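Local coordinates for protein purine nucleoside phosphorylase (Anopheles gambiae, PDB 2P4S) that catalyses the phosphorolysis of inosine, guanosine and their 2'-deoxy forms to free purine base and pentose 1-phosphate in purine salvage, at residues R169-A182 and I302-R314. Numbering follows the deposited sequence.
With DIH (7-[[(3R,4R)-3-(hydroxymethyl)-4-oxidanyl-pyrrolidin-1-ium-1-yl]methyl]-3,5-dihydropyrrolo[3,2-d]pyrimidin-4-one), chain F; PO4 (phosphate ion), chain D.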
ATOM      1  N   ARG A 169      20.238 -11.693   3.756  1.00 18.52           N
ATOM      2  CA  ARG A 169      18.956 -11.459   4.424  1.00 16.59           C
ATOM      3  C   ARG A 169      17.769 -11.992   3.594  1.00 17.24           C
ATOM      4  O   ARG A 169      17.972 -12.665   2.572  1.00 16.55           O
ATOM      5  CB  ARG A 169      18.773  -9.962   4.777  1.00 16.27           C
ATOM      6  CG  ARG A 169      18.665  -9.028   3.558  1.00 14.55           C
ATOM      7  CD  ARG A 169      17.626  -7.898   3.707  1.00 15.29           C
ATOM      8  NE  ARG A 169      17.931  -6.915   4.750  1.00 14.38           N
ATOM      9  CZ  ARG A 169      18.944  -6.052   4.695  1.00 14.29           C
ATOM     10  NH1 ARG A 169      19.748  -6.013   3.628  1.00  7.29           N
ATOM     11  NH2 ARG A 169      19.139  -5.207   5.710  1.00 15.64           N
ATOM     12  N   PHE A 170      16.552 -11.686   4.078  1.00 17.15           N
ATOM     13  CA  PHE A 170      15.246 -12.126   3.544  1.00 17.70           C
ATOM     14  C   PHE A 170      14.448 -10.913   3.084  1.00 17.56           C
ATOM     15  O   PHE A 170      14.388  -9.896   3.797  1.00 17.93           O
ATOM     16  CB  PHE A 170      14.418 -12.867   4.638  1.00 16.81           C
ATOM     17  CG  PHE A 170      15.231 -13.866   5.409  1.00 18.61           C
ATOM     18  CD1 PHE A 170      16.005 -14.828   4.727  1.00 16.81           C
ATOM     19  CD2 PHE A 170      15.305 -13.814   6.802  1.00 17.51           C
ATOM     20  CE1 PHE A 170      16.790 -15.738   5.440  1.00 18.64           C
ATOM     21  CE2 PHE A 170      16.106 -14.753   7.506  1.00 16.04           C
ATOM     22  CZ  PHE A 170      16.834 -15.693   6.831  1.00 16.19           C
ATOM     23  N   HIS A 171      13.802 -11.043   1.930  1.00 16.50           N
ATOM     24  CA  HIS A 171      13.098  -9.923   1.319  1.00 16.08           C
ATOM     25  C   HIS A 171      11.678 -10.322   1.064  1.00 16.32           C
ATOM     26  O   HIS A 171      11.397 -11.489   0.785  1.00 15.43           O
ATOM     27  CB  HIS A 171      13.732  -9.532  -0.008  1.00 14.99           C
ATOM     28  CG  HIS A 171      15.233  -9.472   0.018  1.00 16.04           C
ATOM     29  ND1 HIS A 171      15.927  -8.282   0.116  1.00 17.32           N
ATOM     30  CD2 HIS A 171      16.174 -10.443  -0.114  1.00 16.16           C
ATOM     31  CE1 HIS A 171      17.228  -8.517   0.075  1.00 14.18           C
ATOM     32  NE2 HIS A 171      17.405  -9.823  -0.074  1.00 20.99           N
ATOM     33  N   HIS A 172      10.802  -9.328   1.132  1.00 16.03           N
ATOM     34  CA  HIS A 172       9.377  -9.502   0.930  1.00 17.08           C
ATOM     35  C   HIS A 172       9.014 -10.050  -0.457  1.00 16.58           C
ATOM     36  O   HIS A 172       8.092 -10.853  -0.574  1.00 16.94           O
ATOM     37  CB  HIS A 172       8.680  -8.165   1.212  1.00 17.13           C
ATOM     38  CG  HIS A 172       7.199  -8.266   1.405  1.00 19.41           C
ATOM     39  ND1 HIS A 172       6.608  -9.185   2.255  1.00 19.87           N
ATOM     40  CD2 HIS A 172       6.188  -7.528   0.893  1.00 17.95           C
ATOM     41  CE1 HIS A 172       5.298  -9.015   2.245  1.00 18.26           C
ATOM     42  NE2 HIS A 172       5.020  -8.004   1.443  1.00 19.77           N
ATOM     43  N   TYR A 173       9.732  -9.608  -1.491  1.00 16.47           N
ATOM     44  CA  TYR A 173       9.558 -10.120  -2.875  1.00 17.47           C
ATOM     45  C   TYR A 173       9.894 -11.633  -3.044  1.00 18.61           C
ATOM     46  O   TYR A 173       9.565 -12.253  -4.087  1.00 17.20           O
ATOM     47  CB  TYR A 173      10.339  -9.272  -3.902  1.00 16.42           C
ATOM     48  CG  TYR A 173      11.840  -9.290  -3.703  1.00 18.28           C
ATOM     49  CD1 TYR A 173      12.611 -10.453  -3.991  1.00 16.70           C
ATOM     50  CD2 TYR A 173      12.525  -8.138  -3.286  1.00 16.37           C
ATOM     51  CE1 TYR A 173      14.007 -10.471  -3.802  1.00 13.76           C
ATOM     52  CE2 TYR A 173      13.908  -8.166  -3.094  1.00 14.66           C
ATOM     53  CZ  TYR A 173      14.645  -9.334  -3.368  1.00 16.69           C
ATOM     54  OH  TYR A 173      16.032  -9.349  -3.165  1.00 15.48           O
ATOM     55  N   GLU A 174      10.549 -12.216  -2.032  1.00 18.89           N
ATOM     56  CA  GLU A 174      10.769 -13.674  -2.003  1.00 19.45           C
ATOM     57  C   GLU A 174       9.487 -14.386  -1.595  1.00 19.42           C
ATOM     58  O   GLU A 174       9.393 -15.571  -1.705  1.00 20.29           O
ATOM     59  CB  GLU A 174      11.942 -14.070  -1.098  1.00 16.91           C
ATOM     60  CG  GLU A 174      13.325 -13.573  -1.592  1.00 20.30           C
ATOM     61  CD  GLU A 174      14.500 -13.843  -0.589  1.00 21.30           C
ATOM     62  OE1 GLU A 174      15.040 -14.969  -0.583  1.00 22.52           O
ATOM     63  OE2 GLU A 174      14.889 -12.945   0.196  1.00 19.82           O
ATOM     64  N   GLY A 175       8.482 -13.660  -1.134  1.00 20.06           N
ATOM     65  CA  GLY A 175       7.298 -14.322  -0.652  1.00 20.04           C
ATOM     66  C   GLY A 175       7.209 -14.406   0.858  1.00 20.52           C
ATOM     67  O   GLY A 175       6.230 -14.903   1.361  1.00 19.83           O
ATOM     68  N   TYR A 176       8.211 -13.876   1.574  1.00 20.05           N
ATOM     69  CA  TYR A 176       8.183 -13.815   3.053  1.00 19.56           C
ATOM     70  C   TYR A 176       7.409 -12.615   3.565  1.00 18.36           C
ATOM     71  O   TYR A 176       7.699 -11.479   3.157  1.00 17.65           O
ATOM     72  CB  TYR A 176       9.595 -13.774   3.653  1.00 19.93           C
ATOM     73  CG  TYR A 176      10.513 -14.893   3.202  1.00 23.31           C
ATOM     74  CD1 TYR A 176      10.093 -16.249   3.226  1.00 24.21           C
ATOM     75  CD2 TYR A 176      11.802 -14.603   2.732  1.00 22.08           C
ATOM     76  CE1 TYR A 176      10.968 -17.282   2.796  1.00 24.34           C
ATOM     77  CE2 TYR A 176      12.668 -15.596   2.331  1.00 21.79           C
ATOM     78  CZ  TYR A 176      12.251 -16.939   2.372  1.00 24.67           C
ATOM     79  OH  TYR A 176      13.133 -17.914   1.954  1.00 24.68           O
ATOM     80  N   PRO A 177       6.422 -12.846   4.456  1.00 17.33           N
ATOM     81  CA  PRO A 177       5.744 -11.731   5.161  1.00 17.21           C
ATOM     82  C   PRO A 177       6.796 -10.870   5.894  1.00 17.02           C
ATOM     83  O   PRO A 177       7.857 -11.373   6.220  1.00 16.91           O
ATOM     84  CB  PRO A 177       4.823 -12.434   6.184  1.00 17.42           C
ATOM     85  CG  PRO A 177       4.651 -13.909   5.612  1.00 17.97           C
ATOM     86  CD  PRO A 177       5.892 -14.188   4.805  1.00 17.45           C
ATOM     87  N   LEU A 178       6.518  -9.590   6.128  1.00 16.75           N
ATOM     88  CA  LEU A 178       7.501  -8.716   6.814  1.00 17.42           C
ATOM     89  C   LEU A 178       7.949  -9.237   8.205  1.00 17.12           C
ATOM     90  O   LEU A 178       9.144  -9.170   8.532  1.00 16.96           O
ATOM     91  CB  LEU A 178       7.009  -7.236   6.859  1.00 16.19           C
ATOM     92  CG  LEU A 178       6.744  -6.621   5.470  1.00 16.77           C
ATOM     93  CD1 LEU A 178       6.325  -5.161   5.633  1.00 13.92           C
ATOM     94  CD2 LEU A 178       8.005  -6.725   4.606  1.00 10.65           C
ATOM     95  N   ALA A 179       7.012  -9.800   8.992  1.00 18.85           N
ATOM     96  CA  ALA A 179       7.344 -10.374  10.325  1.00 19.98           C
ATOM     97  C   ALA A 179       8.345 -11.523  10.232  1.00 19.95           C
ATOM     98  O   ALA A 179       9.191 -11.696  11.096  1.00 21.70           O
ATOM     99  CB  ALA A 179       6.058 -10.817  11.120  1.00 19.50           C
ATOM    100  N   LYS A 180       8.257 -12.292   9.165  1.00 20.02           N
ATOM    101  CA  LYS A 180       9.232 -13.332   8.891  1.00 20.00           C
ATOM    102  C   LYS A 180      10.602 -12.761   8.444  1.00 18.95           C
ATOM    103  O   LYS A 180      11.643 -13.290   8.854  1.00 18.38           O
ATOM    104  CB  LYS A 180       8.660 -14.343   7.870  1.00 19.70           C
ATOM    105  CG  LYS A 180       9.578 -15.534   7.542  1.00 22.17           C
ATOM    106  CD  LYS A 180       8.664 -16.705   7.173  1.00 28.74           C
ATOM    107  CE  LYS A 180       9.425 -17.969   6.816  1.00 33.52           C
ATOM    108  NZ  LYS A 180       8.484 -19.057   6.291  1.00 36.88           N
ATOM    109  N   CYS A 181      10.616 -11.712   7.607  1.00 18.89           N
ATOM    110  CA  CYS A 181      11.910 -11.048   7.234  1.00 18.54           C
ATOM    111  C   CYS A 181      12.598 -10.453   8.461  1.00 18.64           C
ATOM    112  O   CYS A 181      13.813 -10.447   8.558  1.00 19.08           O
ATOM    113  CB  CYS A 181      11.700  -9.907   6.213  1.00 18.62           C
ATOM    114  SG  CYS A 181      11.018 -10.459   4.595  1.00 19.23           S
ATOM    115  N   ALA A 182      11.793  -9.973   9.399  1.00 18.51           N
ATOM    116  CA  ALA A 182      12.269  -9.202  10.565  1.00 18.90           C
ATOM    117  C   ALA A 182      12.543 -10.119  11.748  1.00 19.01           C
ATOM    118  O   ALA A 182      13.276  -9.742  12.644  1.00 19.64           O
ATOM    119  CB  ALA A 182      11.227  -8.147  10.935  1.00 17.59           C
ATOM    120  N   ILE A 302      16.440   4.435  -2.654  1.00 13.74           N
ATOM    121  CA  ILE A 302      15.335   3.500  -2.852  1.00 13.98           C
ATOM    122  C   ILE A 302      15.830   2.063  -2.771  1.00 13.98           C
ATOM    123  O   ILE A 302      16.765   1.679  -3.492  1.00 14.56           O
ATOM    124  CB  ILE A 302      14.607   3.700  -4.213  1.00 14.31           C
ATOM    125  CG1 ILE A 302      13.974   5.118  -4.315  1.00 14.39           C
ATOM    126  CG2 ILE A 302      13.497   2.607  -4.371  1.00 11.80           C
ATOM    127  CD1 ILE A 302      13.646   5.599  -5.838  1.00 13.68           C
ATOM    128  N   GLY A 303      15.196   1.278  -1.905  1.00 13.62           N
ATOM    129  CA  GLY A 303      15.605  -0.085  -1.705  1.00 14.16           C
ATOM    130  C   GLY A 303      14.425  -1.004  -1.542  1.00 15.09           C
ATOM    131  O   GLY A 303      13.310  -0.608  -1.857  1.00 14.62           O
ATOM    132  N   MET A 304      14.677  -2.222  -1.027  1.00 15.71           N
ATOM    133  CA  MET A 304      13.622  -3.232  -0.828  1.00 16.53           C
ATOM    134  C   MET A 304      13.741  -4.016   0.485  1.00 17.45           C
ATOM    135  O   MET A 304      13.328  -5.170   0.535  1.00 18.43           O
ATOM    136  CB  MET A 304      13.637  -4.244  -1.993  1.00 16.62           C
ATOM    137  CG  MET A 304      13.487  -3.600  -3.379  1.00 15.14           C
ATOM    138  SD  MET A 304      13.580  -4.837  -4.638  1.00 17.56           S
ATOM    139  CE  MET A 304      13.493  -3.881  -6.171  1.00 16.79           C
ATOM    140  N   SER A 305      14.286  -3.427   1.559  1.00 17.79           N
ATOM    141  CA  SER A 305      14.503  -4.193   2.789  1.00 17.77           C
ATOM    142  C   SER A 305      14.557  -3.262   3.994  1.00 19.07           C
ATOM    143  O   SER A 305      14.140  -2.089   3.884  1.00 18.87           O
ATOM    144  CB  SER A 305      15.784  -5.001   2.670  1.00 17.76           C
ATOM    145  OG  SER A 305      16.903  -4.139   2.797  1.00 19.34           O
ATOM    146  N   THR A 306      15.053  -3.760   5.146  1.00 18.51           N
ATOM    147  CA  THR A 306      15.558  -2.845   6.230  1.00 18.20           C
ATOM    148  C   THR A 306      14.517  -2.172   7.114  1.00 18.10           C
ATOM    149  O   THR A 306      14.603  -2.264   8.344  1.00 18.73           O
ATOM    150  CB  THR A 306      16.508  -1.757   5.632  1.00 18.08           C
ATOM    151  OG1 THR A 306      17.611  -2.432   5.045  1.00 16.12           O
ATOM    152  CG2 THR A 306      17.044  -0.760   6.690  1.00 17.87           C
ATOM    153  N   VAL A 307      13.542  -1.511   6.496  1.00 18.07           N
ATOM    154  CA  VAL A 307      12.590  -0.642   7.241  1.00 18.98           C
ATOM    155  C   VAL A 307      11.885  -1.435   8.378  1.00 18.88           C
ATOM    156  O   VAL A 307      11.848  -0.993   9.514  1.00 19.41           O
ATOM    157  CB  VAL A 307      11.555   0.098   6.262  1.00 18.73           C
ATOM    158  CG1 VAL A 307      10.313   0.629   7.016  1.00 17.25           C
ATOM    159  CG2 VAL A 307      12.221   1.233   5.560  1.00 17.50           C
ATOM    160  N   HIS A 308      11.371  -2.622   8.030  1.00 19.04           N
ATOM    161  CA  HIS A 308      10.647  -3.536   8.934  1.00 17.71           C
ATOM    162  C   HIS A 308      11.564  -4.211   9.933  1.00 17.11           C
ATOM    163  O   HIS A 308      11.145  -4.507  11.038  1.00 17.63           O
ATOM    164  CB  HIS A 308       9.834  -4.594   8.122  1.00 17.14           C
ATOM    165  CG  HIS A 308      10.591  -5.184   6.973  1.00 17.77           C
ATOM    166  ND1 HIS A 308      10.691  -4.559   5.747  1.00 19.25           N
ATOM    167  CD2 HIS A 308      11.336  -6.315   6.880  1.00 18.41           C
ATOM    168  CE1 HIS A 308      11.467  -5.280   4.949  1.00 17.82           C
ATOM    169  NE2 HIS A 308      11.895  -6.333   5.628  1.00 16.76           N
ATOM    170  N   GLU A 309      12.808  -4.468   9.552  1.00 16.96           N
ATOM    171  CA  GLU A 309      13.835  -4.876  10.521  1.00 17.30           C
ATOM    172  C   GLU A 309      14.093  -3.798  11.615  1.00 17.23           C
ATOM    173  O   GLU A 309      14.174  -4.097  12.824  1.00 16.41           O
ATOM    174  CB  GLU A 309      15.150  -5.192   9.771  1.00 17.30           C
ATOM    175  CG  GLU A 309      15.058  -6.379   8.809  1.00 20.21           C
ATOM    176  CD  GLU A 309      16.053  -6.287   7.649  1.00 24.22           C
ATOM    177  OE1 GLU A 309      16.899  -5.367   7.637  1.00 24.72           O
ATOM    178  OE2 GLU A 309      16.009  -7.150   6.739  1.00 27.98           O
ATOM    179  N   ILE A 310      14.299  -2.562  11.168  1.00 16.95           N
ATOM    180  CA  ILE A 310      14.413  -1.408  12.055  1.00 16.49           C
ATOM    181  C   ILE A 310      13.195  -1.210  12.953  1.00 16.90           C
ATOM    182  O   ILE A 310      13.343  -0.949  14.120  1.00 18.13           O
ATOM    183  CB  ILE A 310      14.731  -0.104  11.232  1.00 16.62           C
ATOM    184  CG1 ILE A 310      16.104  -0.253  10.524  1.00 15.62           C
ATOM    185  CG2 ILE A 310      14.706   1.130  12.146  1.00 14.43           C
ATOM    186  CD1 ILE A 310      17.366  -0.082  11.468  1.00 16.22           C
ATOM    187  N   ILE A 311      11.985  -1.347  12.426  1.00 17.30           N
ATOM    188  CA  ILE A 311      10.781  -1.170  13.232  1.00 17.14           C
ATOM    189  C   ILE A 311      10.672  -2.249  14.328  1.00 18.06           C
ATOM    190  O   ILE A 311      10.304  -1.979  15.492  1.00 17.37           O
ATOM    191  CB  ILE A 311       9.541  -1.194  12.306  1.00 17.74           C
ATOM    192  CG1 ILE A 311       9.443   0.112  11.519  1.00 18.30           C
ATOM    193  CG2 ILE A 311       8.246  -1.423  13.064  1.00 16.96           C
ATOM    194  CD1 ILE A 311       8.233   0.145  10.551  1.00 15.78           C
ATOM    195  N   THR A 312      10.994  -3.479  13.952  1.00 18.15           N
ATOM    196  CA  THR A 312      11.078  -4.580  14.929  1.00 17.88           C
ATOM    197  C   THR A 312      12.148  -4.314  16.004  1.00 17.73           C
ATOM    198  O   THR A 312      11.926  -4.566  17.167  1.00 17.86           O
ATOM    199  CB  THR A 312      11.347  -5.903  14.190  1.00 17.06           C
ATOM    200  OG1 THR A 312      10.309  -6.099  13.200  1.00 17.45           O
ATOM    201  CG2 THR A 312      11.380  -7.062  15.167  1.00 16.24           C
ATOM    202  N   ALA A 313      13.311  -3.814  15.603  1.00 18.09           N
ATOM    203  CA  ALA A 313      14.379  -3.474  16.535  1.00 18.94           C
ATOM    204  C   ALA A 313      13.929  -2.417  17.542  1.00 19.64           C
ATOM    205  O   ALA A 313      14.152  -2.551  18.732  1.00 20.22           O
ATOM    206  CB  ALA A 313      15.594  -2.995  15.798  1.00 18.08           C
ATOM    207  N   ARG A 314      13.277  -1.375  17.053  1.00 20.25           N
ATOM    208  CA  ARG A 314      12.823  -0.257  17.885  1.00 20.83           C
ATOM    209  C   ARG A 314      11.773  -0.745  18.838  1.00 20.50           C
ATOM    210  O   ARG A 314      11.764  -0.361  19.980  1.00 20.61           O
ATOM    211  CB  ARG A 314      12.242   0.881  17.000  1.00 20.02           C
ATOM    212  CG  ARG A 314      13.324   1.614  16.216  1.00 25.63           C
ATOM    213  CD  ARG A 314      14.502   2.015  17.157  1.00 30.76           C
ATOM    214  NE  ARG A 314      14.132   3.179  17.945  1.00 36.10           N
ATOM    215  CZ  ARG A 314      14.636   3.508  19.134  1.00 39.58           C
ATOM    216  NH1 ARG A 314      15.553   2.727  19.718  1.00 38.15           N
ATOM    217  NH2 ARG A 314      14.191   4.625  19.744  1.00 34.96           N
TER
HETATM  218  O5' DIH F 401      19.532  -5.970  -7.173  1.00 18.22           O
HETATM  219  C5' DIH F 401      18.244  -6.143  -6.550  1.00 18.39           C
HETATM  220  C4' DIH F 401      18.492  -6.216  -5.063  1.00 18.57           C
HETATM  221  C6' DIH F 401      19.301  -4.999  -4.563  1.00 16.89           C
HETATM  222  C3' DIH F 401      17.176  -6.215  -4.316  1.00 16.77           C
HETATM  223  O3' DIH F 401      17.327  -7.023  -3.146  1.00 15.14           O
HETATM  224  C2' DIH F 401      17.018  -4.775  -3.867  1.00 14.53           C
HETATM  225  N1' DIH F 401      18.423  -4.391  -3.522  1.00 16.27           N
HETATM  226  C10 DIH F 401      18.516  -2.945  -3.274  1.00 13.21           C
HETATM  227  C9  DIH F 401      18.559  -2.008  -4.462  1.00 13.77           C
HETATM  228  C8  DIH F 401      19.736  -1.595  -5.141  1.00 13.76           C
HETATM  229  N7  DIH F 401      19.382  -0.728  -6.129  1.00 14.43           N
HETATM  230  C5  DIH F 401      18.033  -0.560  -6.125  1.00 12.86           C
HETATM  231  C6  DIH F 401      17.085   0.286  -6.905  1.00 14.19           C
HETATM  232  O6  DIH F 401      17.485   1.059  -7.870  1.00 15.95           O
HETATM  233  N1  DIH F 401      15.788   0.182  -6.548  1.00 13.84           N
HETATM  234  C2  DIH F 401      15.335  -0.631  -5.546  1.00 14.24           C
HETATM  235  N3  DIH F 401      16.163  -1.380  -4.801  1.00 13.24           N
HETATM  236  C4  DIH F 401      17.508  -1.343  -5.084  1.00 13.35           C
HETATM  237  P   PO4 D 503      19.326  -5.486   0.009  1.00 17.31           P
HETATM  238  O1  PO4 D 503      20.688  -4.879   0.125  1.00 17.23           O
HETATM  239  O2  PO4 D 503      19.293  -6.742   0.881  1.00 17.48           O
HETATM  240  O3  PO4 D 503      18.236  -4.597   0.480  1.00 16.91           O
HETATM  241  O4  PO4 D 503      19.092  -5.806  -1.437  1.00 16.98           O
HETATM  242  O   HOH W   1      16.041 -10.084   6.814  1.00 17.18           O
HETATM  243  O   HOH W   2      13.972  -7.452   4.647  1.00 22.07           O
HETATM  244  O   HOH W   3      12.147  -6.828   2.303  1.00 18.66           O
HETATM  245  O   HOH W   4      10.748  -6.568  -1.009  1.00 25.86           O
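R169 and E309 form a buried, bidentate salt bridge beside the phosphate and inhibitor sites, and behind it A182, H308 and T312 carry helix-helix packing; here the loop entering helix 178-191 meets the strand-to-helix turn at 302-307. The guanidinium and carboxylate planes lie 7° apart. NE of R169 donates to OE2 of E309 (2.8 Å) and NH2 of R169 to OE1 of E309 (3.0 Å), both to syn lone pairs. This side-on grip leaves NH1 of R169 on the phosphate side. OG of S305 lies over the centre of one guanidinium face, 3.3 Å above its plane. The same OG of S305 donates to O3 of the phosphate at 2.7 Å. R169 and S305 both bind phosphate, and second-shell E309 holds the guanidinium in place. Nearby, SD of M304 meets the Y173 ring obliquely in a Met-aromatic contact, and the hydroxyl of Y173 donates to O3' of DIH. CG of H308 sits between its backbone N and carbonyl carbon (chi1 44°), presenting a ring face to CD2 of L178, 3.7 Å from the H308 ring centroid: a CH-pi contact. CB of A182 packs against OG1 of T312 at 3.2 Å. The axes of helix segments 178-182 and 307-314 cross at -72°, with strand 195-204 flanking R169 through N200 and strand 272-279 flanking H308 through C279.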